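Local coordinates for protein enoyl CoA hydratase/isomerase (Crotonase) (Legionella pneumophila subsp. pneumophila, PDB 3I47) that probably acts as an enoyl-CoA hydratase or isomerase of the crotonase family, working on the double bond of fatty enoyl-CoA thioesters, at residues L6-Q11 and D41-D46; N48-V53 and N203-V208. All coordinates share one frame; numbering follows the deposited sequence.

Contact 1: residues L6-Q11 and D41-D46; sequences LLYEIQ and DSAIND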
# COMPACT_ATOMS: atom_id res chain seq x y z
N LEU A 6 16.41 0.63 -5.59
CA LEU A 6 15.04 1.08 -5.59
C LEU A 6 14.88 2.12 -6.68
O LEU A 6 15.54 3.16 -6.65
CB LEU A 6 14.68 1.67 -4.22
CG LEU A 6 13.22 2.09 -4.12
CD1 LEU A 6 12.35 0.87 -3.91
CD2 LEU A 6 13.02 3.10 -3.04
N LEU A 7 14.05 1.80 -7.67
CA LEU A 7 13.81 2.68 -8.80
C LEU A 7 12.62 3.58 -8.52
O LEU A 7 11.71 3.20 -7.79
CB LEU A 7 13.60 1.87 -10.08
CG LEU A 7 14.68 0.85 -10.43
CD1 LEU A 7 14.25 -0.02 -11.61
CD2 LEU A 7 16.03 1.52 -10.70
N TYR A 8 12.65 4.78 -9.08
CA TYR A 8 11.54 5.72 -8.91
C TYR A 8 11.30 6.47 -10.20
O TYR A 8 12.22 7.10 -10.73
CB TYR A 8 11.84 6.67 -7.75
CG TYR A 8 10.78 7.71 -7.49
CD1 TYR A 8 9.45 7.34 -7.30
CD2 TYR A 8 11.11 9.07 -7.42
CE1 TYR A 8 8.46 8.30 -7.06
CE2 TYR A 8 10.14 10.03 -7.19
CZ TYR A 8 8.82 9.64 -7.01
OH TYR A 8 7.87 10.60 -6.77
N GLU A 9 10.08 6.40 -10.71
CA GLU A 9 9.70 7.16 -11.91
C GLU A 9 8.24 7.56 -11.86
O GLU A 9 7.45 6.94 -11.14
CB GLU A 9 10.02 6.38 -13.20
CG GLU A 9 9.08 5.23 -13.54
CD GLU A 9 9.32 4.69 -14.95
OE1 GLU A 9 9.40 5.49 -15.91
OE2 GLU A 9 9.43 3.45 -15.10
N ILE A 10 7.90 8.60 -12.61
CA ILE A 10 6.52 9.07 -12.73
C ILE A 10 6.02 8.87 -14.16
O ILE A 10 6.70 9.27 -15.11
CB ILE A 10 6.40 10.56 -12.32
CG1 ILE A 10 6.86 10.76 -10.87
CG2 ILE A 10 4.96 11.08 -12.51
CD1 ILE A 10 7.20 12.20 -10.53
N GLN A 11 4.87 8.22 -14.30
CA GLN A 11 4.18 8.05 -15.59
C GLN A 11 2.73 8.50 -15.45
O GLN A 11 2.03 7.98 -14.60
CB GLN A 11 4.13 6.58 -16.00
CG GLN A 11 5.45 5.91 -16.35
CD GLN A 11 5.26 4.43 -16.72
OE1 GLN A 11 4.18 4.01 -17.13
NE2 GLN A 11 6.33 3.65 -16.57
N ASP A 41 8.14 9.71 0.39
CA ASP A 41 7.98 11.10 0.81
C ASP A 41 7.98 12.04 -0.39
O ASP A 41 7.14 12.93 -0.48
CB ASP A 41 9.09 11.50 1.80
CG ASP A 41 8.92 12.91 2.34
OD1 ASP A 41 8.05 13.11 3.21
OD2 ASP A 41 9.67 13.81 1.91
N SER A 42 8.90 11.82 -1.32
CA SER A 42 8.96 12.62 -2.54
C SER A 42 7.65 12.53 -3.33
O SER A 42 7.10 13.55 -3.76
CB SER A 42 10.14 12.17 -3.39
OG SER A 42 11.37 12.47 -2.75
N ALA A 43 7.15 11.30 -3.50
CA ALA A 43 5.92 11.09 -4.27
C ALA A 43 4.72 11.73 -3.60
O ALA A 43 3.87 12.35 -4.26
CB ALA A 43 5.69 9.57 -4.48
N ILE A 44 4.64 11.59 -2.28
CA ILE A 44 3.53 12.18 -1.50
C ILE A 44 3.51 13.70 -1.64
O ILE A 44 2.43 14.31 -1.69
CB ILE A 44 3.58 11.74 -0.02
CG1 ILE A 44 3.18 10.27 0.11
CG2 ILE A 44 2.68 12.63 0.87
CD1 ILE A 44 3.40 9.68 1.50
N ASN A 45 4.69 14.31 -1.74
CA ASN A 45 4.80 15.76 -1.78
C ASN A 45 4.92 16.35 -3.19
O ASN A 45 5.00 17.58 -3.35
CB ASN A 45 5.97 16.22 -0.88
CG ASN A 45 5.68 15.99 0.60
OD1 ASN A 45 6.34 15.20 1.26
ND2 ASN A 45 4.66 16.67 1.11
N ASP A 46 4.90 15.48 -4.20
CA ASP A 46 4.99 15.91 -5.60
C ASP A 46 3.60 16.15 -6.19
O ASP A 46 2.83 15.21 -6.37
CB ASP A 46 5.73 14.86 -6.43
CG ASP A 46 6.11 15.35 -7.83
OD1 ASP A 46 5.56 16.37 -8.30
OD2 ASP A 46 6.95 14.69 -8.46
O HOH W 1 8.67 13.09 -7.07

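Contact 2: residues N48-V53 and N203-V208; sequences NVRVIV and NAPEAV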
# COMPACT_ATOMS: atom_id res chain seq x y z
N ASN A 48 2.80 16.61 -9.10
CA ASN A 48 2.67 15.87 -10.36
C ASN A 48 2.20 14.42 -10.20
O ASN A 48 1.91 13.73 -11.18
CB ASN A 48 3.98 15.91 -11.15
CG ASN A 48 4.35 17.32 -11.60
OD1 ASN A 48 3.49 18.09 -12.04
ND2 ASN A 48 5.63 17.66 -11.49
N VAL A 49 2.15 13.95 -8.95
CA VAL A 49 1.75 12.58 -8.63
C VAL A 49 0.38 12.57 -7.98
O VAL A 49 0.15 13.29 -7.01
CB VAL A 49 2.79 11.89 -7.70
CG1 VAL A 49 2.31 10.51 -7.24
CG2 VAL A 49 4.12 11.75 -8.41
N ARG A 50 -0.54 11.76 -8.52
CA ARG A 50 -1.85 11.56 -7.91
C ARG A 50 -1.97 10.20 -7.26
O ARG A 50 -2.71 10.07 -6.28
CB ARG A 50 -2.97 11.72 -8.94
CG ARG A 50 -3.21 13.15 -9.38
CD ARG A 50 -4.34 13.24 -10.39
NE ARG A 50 -4.50 14.62 -10.87
CZ ARG A 50 -5.25 14.97 -11.91
NH1 ARG A 50 -5.93 14.05 -12.58
NH2 ARG A 50 -5.30 16.24 -12.28
N VAL A 51 -1.29 9.19 -7.80
CA VAL A 51 -1.43 7.81 -7.29
C VAL A 51 -0.03 7.25 -7.12
O VAL A 51 0.84 7.51 -7.94
CB VAL A 51 -2.24 6.92 -8.28
CG1 VAL A 51 -2.30 5.44 -7.83
CG2 VAL A 51 -3.67 7.49 -8.47
N ILE A 52 0.18 6.49 -6.04
CA ILE A 52 1.48 5.88 -5.76
C ILE A 52 1.39 4.36 -5.84
O ILE A 52 0.50 3.77 -5.23
CB ILE A 52 1.96 6.31 -4.37
CG1 ILE A 52 2.15 7.83 -4.33
CG2 ILE A 52 3.29 5.62 -4.00
CD1 ILE A 52 2.35 8.40 -2.93
N VAL A 53 2.32 3.76 -6.58
CA VAL A 53 2.40 2.30 -6.72
C VAL A 53 3.72 1.79 -6.15
O VAL A 53 4.78 2.30 -6.50
CB VAL A 53 2.27 1.86 -8.21
CG1 VAL A 53 2.50 0.37 -8.36
CG2 VAL A 53 0.90 2.21 -8.74
N ASN A 203 -9.68 10.16 -12.24
CA ASN A 203 -10.86 10.63 -11.52
C ASN A 203 -10.54 12.00 -10.91
O ASN A 203 -9.36 12.38 -10.78
CB ASN A 203 -11.28 9.63 -10.43
CG ASN A 203 -11.80 8.31 -11.00
OD1 ASN A 203 -11.73 7.26 -10.33
ND2 ASN A 203 -12.31 8.34 -12.21
N ALA A 204 -11.57 12.76 -10.55
CA ALA A 204 -11.36 14.10 -9.99
C ALA A 204 -10.46 14.04 -8.77
O ALA A 204 -10.74 13.34 -7.81
CB ALA A 204 -12.69 14.74 -9.64
N PRO A 205 -9.34 14.78 -8.80
CA PRO A 205 -8.31 14.54 -7.79
C PRO A 205 -8.70 14.91 -6.36
O PRO A 205 -8.39 14.16 -5.43
CB PRO A 205 -7.13 15.40 -8.27
CG PRO A 205 -7.73 16.40 -9.20
CD PRO A 205 -8.89 15.69 -9.85
N GLU A 206 -9.41 16.02 -6.18
CA GLU A 206 -9.84 16.38 -4.83
C GLU A 206 -10.91 15.41 -4.33
O GLU A 206 -10.87 14.99 -3.17
CB GLU A 206 -10.36 17.82 -4.75
CG GLU A 206 -9.29 18.89 -5.04
CD GLU A 206 -8.01 18.69 -4.23
OE1 GLU A 206 -8.08 18.54 -2.99
OE2 GLU A 206 -6.92 18.66 -4.85
N ALA A 207 -11.84 15.05 -5.21
CA ALA A 207 -12.90 14.10 -4.87
C ALA A 207 -12.32 12.74 -4.43
O ALA A 207 -12.80 12.15 -3.47
CB ALA A 207 -13.87 13.93 -6.04
N VAL A 208 -11.27 12.28 -5.12
CA VAL A 208 -10.61 11.01 -4.78
C VAL A 208 -10.00 11.10 -3.38
O VAL A 208 -10.24 10.25 -2.53
CB VAL A 208 -9.55 10.64 -5.84
CG1 VAL A 208 -8.64 9.52 -5.33
CG2 VAL A 208 -10.21 10.18 -7.12

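Contact 1: residues L6-Q11 and D41-D46
Y8 and I10, on the edge strand 6-11 of the crotonase-fold sheet, meet the C-terminal part of helix 30-45 and D46 beyond it, in packing near the surface. S42 comes first along this segment. Its OG is bonded to I38 O within its own helix, and CB, 4.4 Å from Y8 CE2, is the atom of its side chain nearest the ring. A43 follows, and the phenol end of Y8 packs against it. With chi1 at 179° the ring swings away from the strand's own N and reaches across to the helix, where Y8 OH comes within 3.2 Å of A43 CA. A43 CB lies obliquely to the ring, 4.0 Å from Y8 CE1; a methyl is small enough for the phenol end to press up to the backbone, and I52 packs on it too. D46 ends the walk. Its OD1 accepts the N48 amide, closing an Asx turn that steadies the carboxylate, and OD2 lies 3.2 Å from I10 CD1, the end of an apolar chain arriving from the opposite direction. A water in the plane of the Y8 ring, at its edge, joins the two segments: it is 2.6 Å from Y8 OH and donates to D46 OD2 over 2.7 Å.

Contact 2: residues N48-V53 and N203-V208
The guanidinium of R50 is held by two backbone carbonyls from distant parts of the chain, S201 O at NH1 and W259 O at NH2, each through a hydrogen bond, and it lays one face against the ring of P205. This joins the loop leading into strand 51-56 of the central sheet to the start of helix 205-218, in the C-terminal helical part of this crotonase-family chain. R50 sets out with CG beside the backbone N (chi1 -72°) and then runs fully extended to NE, which carries the guanidinium out to the helix start. P205 crosses that chain at a slant: its CB is 3.8 Å from R50 NE, and its CG stands 3.8 Å above the guanidinium plane, displaced toward the rim. N203 O is 4.2 Å from R50 NH1, a loose approach. Proline suits the first turn of a helix, where no amide hydrogen is needed. A204 is the N-cap residue, and its O accepts V208 N at 2.9 Å; the amides of E206 and A207, in the first turn, are taken by the carboxylate of E243. W259 packs on A204 and P205, so the residue whose carbonyl binds R50 also covers the proline. NH1 and NH2 thus each give a hydrogen bond to a backbone carbonyl while one face of the guanidinium rests on an apolar ring, and the paired bonds should limit its rotation.

Contact 1 closes before contact 2 opens, and the short turn from D46 to N48 carries the chain from one to the other; their centres lie about 13 Å apart. They share packing between helix 30-45 and the sheet: I44 CG1 is 3.7 Å from I52 CD1, and I10 CD1 is 3.8 Å from V49 CG2, which brings the edge strand into the same cluster. K100 ties them by polar means, its NZ donating to both A43 O and V49 O. Contact 1 thus fastens a helix over one edge of the sheet, whereas contact 2 reaches from the loop entering strand 51-56 to helix 205-218. Both are structural packing.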